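Local coordinates for protein sulfotransferase (Mycobacterium tuberculosis, PDB 2ZQ5) that probably transfers a sulfuryl group from a sulfate donor such as PAPS to an acceptor molecule, as other sulfotransferases do, at residues V70-S75 and R179-S184; Q203-S208 and L236-A241; S208-R213 and M243-D248. All blocks are in the same frame, centred on the assembly; numbering follows the deposited sequence.

Contact 1 (V70-S75 and R179-S184); sequences VARLLS and RQSLHS
R72 and S75, about one turn apart on one helix, take hold of Q180 by opposite ends: R72 bonds its backbone carbonyl, S75 its side-chain amide. R72 NH1 donates to Q180 O at 2.8 Å, within the guanidinium plane but from above the plane of the carbonyl. The chain is extended from CG to NE, CG anti to the backbone N (chi1 -172°), and passes Q180 O before NH1 reaches it. NH1 serves D34 as well as Q180 O, through a salt bridge to OD2, which also bonds S181 OG, while NE is taken by F29 O. At the other end, Q180 NE2 gives S75 OG a 2.8 Å bond lying near the amide plane. With S75 OG also bonded to N215 OD1, and Q180 OE1 accepting from R211 NE, the two ends of the buried amide are told apart and its rotation about the CG-CD bond is set. Beside these polar groups, A71 CB sits over one face of the R179 guanidinium, toward its rim, 3.6 Å from NH2; R179 NE itself is bonded to Q176 O. The contact thus fastens the long helix 55-81 to the loop following helix 175-178, with helix 206-219 packed against both through R211 and helix 36-50 covering L182.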
loop_
_atom_site.group_PDB
_atom_site.type_symbol
_atom_site.label_atom_id
_atom_site.label_comp_id
_atom_site.label_asym_id
_atom_site.label_seq_id
_atom_site.Cartn_x
_atom_site.Cartn_y
_atom_site.Cartn_z
ATOM N N VAL A 70 13.658 8.316 4.551
ATOM C CA VAL A 70 13.364 9.706 4.874
ATOM C C VAL A 70 12.013 9.745 5.584
ATOM O O VAL A 70 11.843 10.462 6.570
ATOM C CB VAL A 70 13.310 10.589 3.608
ATOM C CG1 VAL A 70 12.696 11.945 3.942
ATOM C CG2 VAL A 70 14.715 10.779 3.056
ATOM N N ALA A 71 11.056 8.964 5.087
ATOM C CA ALA A 71 9.727 8.902 5.691
ATOM C C ALA A 71 9.851 8.376 7.119
ATOM O O ALA A 71 9.168 8.850 8.034
ATOM C CB ALA A 71 8.811 7.989 4.863
ATOM N N ARG A 72 10.720 7.386 7.302
ATOM C CA ARG A 72 10.951 6.805 8.618
ATOM C C ARG A 72 11.445 7.909 9.560
ATOM O O ARG A 72 10.961 8.045 10.686
ATOM C CB ARG A 72 11.995 5.688 8.525
ATOM C CG ARG A 72 12.159 4.906 9.812
ATOM C CD ARG A 72 13.302 3.894 9.740
ATOM N NE ARG A 72 13.417 3.190 11.013
ATOM C CZ ARG A 72 12.664 2.153 11.371
ATOM N NH1 ARG A 72 11.745 1.672 10.543
ATOM N NH2 ARG A 72 12.797 1.630 12.581
ATOM N N LEU A 73 12.405 8.700 9.088
ATOM C CA LEU A 73 12.955 9.801 9.877
ATOM C C LEU A 73 11.888 10.833 10.227
ATOM O O LEU A 73 11.853 11.334 11.350
ATOM C CB LEU A 73 14.086 10.494 9.112
ATOM C CG LEU A 73 15.418 9.751 8.982
ATOM C CD1 LEU A 73 16.286 10.440 7.938
ATOM C CD2 LEU A 73 16.122 9.704 10.335
ATOM N N LEU A 74 11.027 11.156 9.265
ATOM C CA LEU A 74 9.970 12.137 9.492
ATOM C C LEU A 74 8.985 11.664 10.555
ATOM O O LEU A 74 8.559 12.449 11.400
ATOM C CB LEU A 74 9.223 12.443 8.188
ATOM C CG LEU A 74 10.029 13.180 7.110
ATOM C CD1 LEU A 74 9.222 13.253 5.820
ATOM C CD2 LEU A 74 10.390 14.579 7.592
ATOM N N SER A 75 8.621 10.386 10.519
ATOM C CA SER A 75 7.696 9.849 11.516
ATOM C C SER A 75 8.327 9.858 12.906
ATOM O O SER A 75 7.681 10.235 13.884
ATOM C CB SER A 75 7.275 8.419 11.157
ATOM O OG SER A 75 6.263 8.415 10.164
ATOM N N ARG A 179 6.443 0.892 4.140
ATOM C CA ARG A 179 7.763 0.987 3.524
ATOM C C ARG A 179 8.781 1.482 4.549
ATOM O O ARG A 179 9.975 1.240 4.407
ATOM C CB ARG A 179 7.738 1.940 2.321
ATOM C CG ARG A 179 7.400 3.374 2.689
ATOM C CD ARG A 179 7.458 4.339 1.510
ATOM N NE ARG A 179 6.954 5.646 1.925
ATOM C CZ ARG A 179 7.327 6.812 1.409
ATOM N NH1 ARG A 179 8.229 6.865 0.437
ATOM N NH2 ARG A 179 6.789 7.933 1.873
ATOM N N GLN A 180 8.309 2.176 5.581
ATOM C CA GLN A 180 9.211 2.683 6.615
ATOM C C GLN A 180 9.952 1.532 7.297
ATOM O O GLN A 180 11.074 1.707 7.783
ATOM C CB GLN A 180 8.434 3.486 7.667
ATOM C CG GLN A 180 7.900 4.819 7.171
ATOM C CD GLN A 180 7.333 5.673 8.292
ATOM O OE1 GLN A 180 7.600 5.428 9.471
ATOM N NE2 GLN A 180 6.559 6.689 7.930
ATOM N N SER A 181 9.316 0.360 7.317
ATOM C CA SER A 181 9.878 -0.851 7.923
ATOM C C SER A 181 10.481 -1.773 6.864
ATOM O O SER A 181 10.984 -2.854 7.185
ATOM C CB SER A 181 8.784 -1.629 8.657
ATOM O OG SER A 181 8.125 -0.832 9.623
ATOM N N LEU A 182 10.424 -1.344 5.608
ATOM C CA LEU A 182 10.921 -2.133 4.485
ATOM C C LEU A 182 10.260 -3.511 4.402
ATOM O O LEU A 182 10.872 -4.478 3.944
ATOM C CB LEU A 182 12.453 -2.268 4.522
ATOM C CG LEU A 182 13.289 -1.061 4.055
ATOM C CD1 LEU A 182 12.756 -0.530 2.726
ATOM C CD2 LEU A 182 13.254 0.032 5.106
ATOM N N HIS A 183 9.014 -3.586 4.869
ATOM C CA HIS A 183 8.207 -4.810 4.805
ATOM C C HIS A 183 7.024 -4.432 3.920
ATOM O O HIS A 183 6.112 -3.724 4.356
ATOM C CB HIS A 183 7.689 -5.231 6.187
ATOM C CG HIS A 183 8.707 -5.924 7.039
ATOM N ND1 HIS A 183 9.809 -5.281 7.559
ATOM C CD2 HIS A 183 8.774 -7.203 7.484
ATOM C CE1 HIS A 183 10.510 -6.130 8.288
ATOM N NE2 HIS A 183 9.903 -7.303 8.260
ATOM N N SER A 184 7.034 -4.902 2.679
ATOM C CA SER A 184 5.973 -4.555 1.740
ATOM C C SER A 184 5.930 -5.510 0.558
ATOM O O SER A 184 6.973 -5.946 0.074
ATOM C CB SER A 184 6.203 -3.127 1.231
ATOM O OG SER A 184 5.273 -2.775 0.223
#

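Contact 2 (Q203-S208 and L236-A241); sequences QDWTPS and LFALDA
A238 sets its methyl on the indole of W205 in a CH-pi contact, where the start of helix 206-219 meets the break between helices 234-237 and 239-245. These helices belong to the alpha/beta sulfotransferase fold, which is of P-loop NTPase type, and flank its parallel strands. A238 CB lies 3.6 Å from the centroid of the five-membered ring, over the face and 19° off the ring normal, and comes closest to W205 CG. A second methyl, A241 CB, is 3.3 Å from T206 N, pressed on the peptide that joins W205 to T206, and 3.5 Å from W205 CB. Small residues at both positions let the two backbones come close: the CA atoms of T206 and A241 are 4.3 Å apart. F237 adds a looser apolar touch, its CB 4.4 Å from W205 CZ2. No hydrogen bond crosses here, so shape and apolar burial carry the contact. W205 has CG anti to its carbonyl carbon (chi1 -72°), which turns one indole face to A238, with F237 at its benzo side. Further out, A238 is the N-cap residue of helix 239-245, and Y209 of helix 206-219 packs on both alanines. D240 ties its helix to K306 by a salt bridge. The turn leading into helix 206-219 is held by D204, whose OD1 accepts twice: from T206 OG1 at 2.7 Å through its syn lone pair, and from T206 N at 3.1 Å from above the carboxylate plane.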
loop_
_atom_site.group_PDB
_atom_site.type_symbol
_atom_site.label_atom_id
_atom_site.label_comp_id
_atom_site.label_asym_id
_atom_site.label_seq_id
_atom_site.Cartn_x
_atom_site.Cartn_y
_atom_site.Cartn_z
ATOM N N GLN A 203 8.305 -13.870 7.460
ATOM C CA GLN A 203 8.379 -12.881 8.532
ATOM C C GLN A 203 7.115 -12.634 9.329
ATOM O O GLN A 203 6.001 -12.836 8.848
ATOM C CB GLN A 203 8.839 -11.530 7.973
ATOM C CG GLN A 203 10.158 -11.567 7.233
ATOM C CD GLN A 203 11.238 -12.262 8.031
ATOM O OE1 GLN A 203 11.598 -11.827 9.129
ATOM N NE2 GLN A 203 11.760 -13.354 7.486
ATOM N N ASP A 204 7.313 -12.189 10.564
ATOM C CA ASP A 204 6.208 -11.822 11.431
ATOM C C ASP A 204 5.991 -10.339 11.129
ATOM O O ASP A 204 6.874 -9.514 11.366
ATOM C CB ASP A 204 6.588 -12.012 12.900
ATOM C CG ASP A 204 5.614 -11.340 13.840
ATOM O OD1 ASP A 204 4.421 -11.235 13.483
ATOM O OD2 ASP A 204 6.045 -10.923 14.938
ATOM N N TRP A 205 4.827 -10.008 10.577
ATOM C CA TRP A 205 4.519 -8.625 10.224
ATOM C C TRP A 205 4.077 -7.769 11.404
ATOM O O TRP A 205 3.930 -6.554 11.263
ATOM C CB TRP A 205 3.391 -8.567 9.191
ATOM C CG TRP A 205 3.713 -9.005 7.793
ATOM C CD1 TRP A 205 3.770 -10.285 7.323
ATOM C CD2 TRP A 205 3.874 -8.149 6.653
ATOM N NE1 TRP A 205 3.941 -10.281 5.955
ATOM C CE2 TRP A 205 4.007 -8.983 5.520
ATOM C CE3 TRP A 205 3.912 -6.759 6.480
ATOM C CZ2 TRP A 205 4.171 -8.471 4.228
ATOM C CZ3 TRP A 205 4.074 -6.248 5.195
ATOM C CH2 TRP A 205 4.201 -7.103 4.085
ATOM N N THR A 206 3.866 -8.377 12.563
ATOM C CA THR A 206 3.376 -7.612 13.702
ATOM C C THR A 206 4.142 -6.330 14.028
ATOM O O THR A 206 3.535 -5.281 14.195
ATOM C CB THR A 206 3.260 -8.496 14.955
ATOM O OG1 THR A 206 2.502 -9.669 14.631
ATOM C CG2 THR A 206 2.528 -7.744 16.062
ATOM N N PRO A 207 5.480 -6.385 14.110
ATOM C CA PRO A 207 6.200 -5.147 14.424
ATOM C C PRO A 207 5.930 -4.044 13.402
ATOM O O PRO A 207 5.827 -2.871 13.758
ATOM C CB PRO A 207 7.662 -5.588 14.438
ATOM C CG PRO A 207 7.570 -7.024 14.877
ATOM C CD PRO A 207 6.399 -7.535 14.075
ATOM N N SER A 208 5.811 -4.425 12.134
ATOM C CA SER A 208 5.540 -3.454 11.076
ATOM C C SER A 208 4.141 -2.869 11.220
ATOM O O SER A 208 3.934 -1.682 10.978
ATOM C CB SER A 208 5.687 -4.099 9.696
ATOM O OG SER A 208 7.042 -4.396 9.417
ATOM N N LEU A 236 -3.640 -8.905 2.830
ATOM C CA LEU A 236 -3.928 -10.286 2.445
ATOM C C LEU A 236 -2.889 -11.218 3.063
ATOM O O LEU A 236 -3.209 -12.326 3.506
ATOM C CB LEU A 236 -3.848 -10.451 0.927
ATOM C CG LEU A 236 -4.919 -9.792 0.066
ATOM C CD1 LEU A 236 -4.528 -9.898 -1.402
ATOM C CD2 LEU A 236 -6.262 -10.470 0.313
ATOM N N PHE A 237 -1.644 -10.742 3.088
ATOM C CA PHE A 237 -0.496 -11.499 3.585
ATOM C C PHE A 237 -0.245 -11.400 5.082
ATOM O O PHE A 237 0.386 -12.286 5.672
ATOM C CB PHE A 237 0.786 -11.009 2.892
ATOM C CG PHE A 237 0.769 -11.115 1.391
ATOM C CD1 PHE A 237 1.406 -12.176 0.752
ATOM C CD2 PHE A 237 0.149 -10.139 0.614
ATOM C CE1 PHE A 237 1.429 -12.259 -0.638
ATOM C CE2 PHE A 237 0.165 -10.218 -0.778
ATOM C CZ PHE A 237 0.808 -11.281 -1.403
ATOM N N ALA A 238 -0.726 -10.324 5.694
ATOM C CA ALA A 238 -0.457 -10.072 7.105
ATOM C C ALA A 238 -1.677 -9.948 7.995
ATOM O O ALA A 238 -1.678 -9.163 8.942
ATOM C CB ALA A 238 0.393 -8.809 7.226
ATOM N N LEU A 239 -2.706 -10.736 7.717
ATOM C CA LEU A 239 -3.916 -10.654 8.513
ATOM C C LEU A 239 -3.683 -10.913 10.000
ATOM O O LEU A 239 -4.284 -10.243 10.840
ATOM C CB LEU A 239 -4.975 -11.613 7.973
ATOM C CG LEU A 239 -6.315 -11.546 8.707
ATOM C CD1 LEU A 239 -6.885 -10.132 8.638
ATOM C CD2 LEU A 239 -7.277 -12.550 8.087
ATOM N N ASP A 240 -2.825 -11.871 10.343
ATOM C CA ASP A 240 -2.584 -12.132 11.759
ATOM C C ASP A 240 -1.983 -10.910 12.442
ATOM O O ASP A 240 -2.363 -10.575 13.563
ATOM C CB ASP A 240 -1.667 -13.345 11.966
ATOM C CG ASP A 240 -2.332 -14.658 11.586
ATOM O OD1 ASP A 240 -3.537 -14.829 11.865
ATOM O OD2 ASP A 240 -1.640 -15.529 11.020
ATOM N N ALA A 241 -1.051 -10.237 11.769
ATOM C CA ALA A 241 -0.430 -9.048 12.339
ATOM C C ALA A 241 -1.463 -7.935 12.441
ATOM O O ALA A 241 -1.484 -7.171 13.409
ATOM C CB ALA A 241 0.744 -8.595 11.473
#

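Contact 3 (S208-R213 and M243-D248); sequences SYCRHR and MATYPD
H212 carries its CG anti to the backbone N (chi1 175°), whereas Y246 has CG anti to its carbonyl carbon (chi1 -54°), and these two choices bring imidazole and phenol together although the Y246 CB does not point at helix 206-219. H212 ND1 and Y246 OH make a hydrogen bond of 2.7 Å, in which either may be the donor. The hydroxyl lies in the imidazole plane, at the ring edge, and the rings stand almost perpendicular (85°), meeting rim to rim without stacking. The phenol end is pressed closely against the helix: Y246 OH is 3.0 Å from R213 CA and 3.2 Å from R213 CB. Y209 adds a looser touch, CD2 at the edge of its ring to CE2 at the edge of Y246. Y246 is the first residue to leave helical geometry after helix 239-245, where the chain heads for strand 250-255 of the parallel sheet of the sulfotransferase fold; its ring also meets F95 of the adjacent strand 94-97, so one side chain spans from sheet to helix 206-219. The H212 side chain also packs on L177 and L178 of helix 175-178. T245 wedges against helix 206-219 with both branches. Its OG1, hydrogen-bonded to A241 O in its own helix, faces Y209 CB at 3.4 Å. CG2 lies over one face of the Y246 ring, offset toward the rim, and rests against Y209 O at 3.5 Å and R213 CD at 3.6 Å. The extended R213 chain and T245 pass each other in opposite directions. Toward the outer edge, a water joins the two, accepting from R213 NE at 3.0 Å and donating to T245 O.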
loop_
_atom_site.group_PDB
_atom_site.type_symbol
_atom_site.label_atom_id
_atom_site.label_comp_id
_atom_site.label_asym_id
_atom_site.label_seq_id
_atom_site.Cartn_x
_atom_site.Cartn_y
_atom_site.Cartn_z
ATOM N N SER A 208 5.811 -4.425 12.134
ATOM C CA SER A 208 5.540 -3.454 11.076
ATOM C C SER A 208 4.141 -2.869 11.220
ATOM O O SER A 208 3.934 -1.682 10.978
ATOM C CB SER A 208 5.687 -4.099 9.696
ATOM O OG SER A 208 7.042 -4.396 9.417
ATOM N N TYR A 209 3.174 -3.695 11.607
ATOM C CA TYR A 209 1.821 -3.180 11.780
ATOM C C TYR A 209 1.715 -2.323 13.034
ATOM O O TYR A 209 0.913 -1.394 13.089
ATOM C CB TYR A 209 0.798 -4.319 11.788
ATOM C CG TYR A 209 0.325 -4.657 10.391
ATOM C CD1 TYR A 209 1.195 -5.217 9.454
ATOM C CD2 TYR A 209 -0.974 -4.353 9.985
ATOM C CE1 TYR A 209 0.789 -5.460 8.146
ATOM C CE2 TYR A 209 -1.396 -4.594 8.673
ATOM C CZ TYR A 209 -0.507 -5.145 7.761
ATOM O OH TYR A 209 -0.898 -5.376 6.462
ATOM N N CYS A 210 2.528 -2.623 14.039
ATOM C CA CYS A 210 2.524 -1.816 15.245
ATOM C C CYS A 210 3.008 -0.409 14.882
ATOM O O CYS A 210 2.495 0.590 15.397
ATOM C CB CYS A 210 3.432 -2.448 16.295
ATOM S SG CYS A 210 2.660 -3.835 17.159
ATOM N N ARG A 211 3.986 -0.325 13.985
ATOM C CA ARG A 211 4.490 0.977 13.563
ATOM C C ARG A 211 3.414 1.681 12.726
ATOM O O ARG A 211 3.221 2.896 12.826
ATOM C CB ARG A 211 5.778 0.818 12.753
ATOM C CG ARG A 211 6.469 2.142 12.493
ATOM C CD ARG A 211 7.613 2.021 11.506
ATOM N NE ARG A 211 8.197 3.336 11.252
ATOM C CZ ARG A 211 9.104 3.915 12.033
ATOM N NH1 ARG A 211 9.553 3.295 13.116
ATOM N NH2 ARG A 211 9.537 5.137 11.747
ATOM N N HIS A 212 2.717 0.906 11.902
ATOM C CA HIS A 212 1.635 1.416 11.066
ATOM C C HIS A 212 0.621 2.110 11.985
ATOM O O HIS A 212 0.188 3.232 11.720
ATOM C CB HIS A 212 1.018 0.225 10.311
ATOM C CG HIS A 212 -0.190 0.552 9.485
ATOM N ND1 HIS A 212 -1.465 0.583 10.009
ATOM C CD2 HIS A 212 -0.326 0.760 8.153
ATOM C CE1 HIS A 212 -2.334 0.790 9.035
ATOM N NE2 HIS A 212 -1.668 0.899 7.899
ATOM N N ARG A 213 0.275 1.450 13.086
ATOM C CA ARG A 213 -0.679 2.003 14.044
ATOM C C ARG A 213 -0.169 3.292 14.693
ATOM O O ARG A 213 -0.934 4.244 14.868
ATOM C CB ARG A 213 -1.006 0.961 15.116
ATOM C CG ARG A 213 -1.981 1.450 16.168
ATOM C CD ARG A 213 -2.496 0.299 17.017
ATOM N NE ARG A 213 -3.308 0.779 18.132
ATOM C CZ ARG A 213 -2.806 1.376 19.209
ATOM N NH1 ARG A 213 -1.496 1.560 19.315
ATOM N NH2 ARG A 213 -3.610 1.792 20.180
ATOM N N MET A 243 -4.772 -8.248 12.802
ATOM C CA MET A 243 -5.677 -8.513 13.918
ATOM C C MET A 243 -4.996 -8.375 15.278
ATOM O O MET A 243 -5.637 -7.991 16.254
ATOM C CB MET A 243 -6.303 -9.906 13.782
ATOM C CG MET A 243 -7.132 -10.096 12.516
ATOM S SD MET A 243 -8.467 -8.882 12.332
ATOM C CE MET A 243 -9.763 -9.656 13.269
ATOM N N ALA A 244 -3.707 -8.683 15.355
ATOM C CA ALA A 244 -2.999 -8.555 16.627
ATOM C C ALA A 244 -2.882 -7.078 17.003
ATOM O O ALA A 244 -2.963 -6.710 18.177
ATOM C CB ALA A 244 -1.611 -9.181 16.524
ATOM N N THR A 245 -2.698 -6.237 15.990
ATOM C CA THR A 245 -2.548 -4.799 16.185
ATOM C C THR A 245 -3.888 -4.074 16.312
ATOM O O THR A 245 -4.010 -3.100 17.059
ATOM C CB THR A 245 -1.757 -4.196 15.009
ATOM O OG1 THR A 245 -0.520 -4.902 14.865
ATOM C CG2 THR A 245 -1.464 -2.724 15.252
ATOM N N TYR A 246 -4.883 -4.561 15.580
ATOM C CA TYR A 246 -6.225 -3.982 15.571
ATOM C C TYR A 246 -7.215 -5.129 15.784
ATOM O O TYR A 246 -7.878 -5.572 14.845
ATOM C CB TYR A 246 -6.492 -3.328 14.214
ATOM C CG TYR A 246 -5.458 -2.312 13.774
ATOM C CD1 TYR A 246 -5.491 -1.002 14.250
ATOM C CD2 TYR A 246 -4.469 -2.650 12.848
ATOM C CE1 TYR A 246 -4.572 -0.049 13.808
ATOM C CE2 TYR A 246 -3.543 -1.703 12.401
ATOM C CZ TYR A 246 -3.603 -0.404 12.882
ATOM O OH TYR A 246 -2.717 0.550 12.426
ATOM N N PRO A 247 -7.335 -5.620 17.027
ATOM C CA PRO A 247 -8.238 -6.727 17.365
ATOM C C PRO A 247 -9.694 -6.591 16.929
ATOM O O PRO A 247 -10.356 -7.592 16.641
ATOM C CB PRO A 247 -8.103 -6.826 18.886
ATOM C CG PRO A 247 -6.705 -6.346 19.133
ATOM C CD PRO A 247 -6.608 -5.152 18.221
ATOM N N ASP A 248 -10.185 -5.357 16.884
ATOM C CA ASP A 248 -11.568 -5.080 16.505
ATOM C C ASP A 248 -11.726 -4.609 15.060
ATOM O O ASP A 248 -12.744 -4.014 14.707
ATOM C CB ASP A 248 -12.142 -4.017 17.443
ATOM C CG ASP A 248 -11.368 -2.706 17.380
ATOM O OD1 ASP A 248 -10.317 -2.663 16.700
ATOM O OD2 ASP A 248 -11.803 -1.722 18.017
HETATM O O HOH W 1 -5.748 -0.907 18.093
#

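Helix 206-219 ties the three contacts together. Contacts 2 and 3 lie along it, their centres 9 Å apart, share S208 and both pair it with helix 239-245; Y209 bridges them, its CE1 3.5 Å from A238 CB. Contact 1 lies about 16 Å from each, centre to centre. It meets the shared residue where H183 CG packs on S208 OG (3.3 Å), and contact 2 where H183 O approaches W205 CZ3 (3.4 Å); R211 of contact 3 packs on R72, NH2 to CG 3.3 Å. The sulfate-donor site of sulfotransferases is expected near the P-loop-like turn after strand 94-97, the strand whose F95 meets Y246 of contact 3.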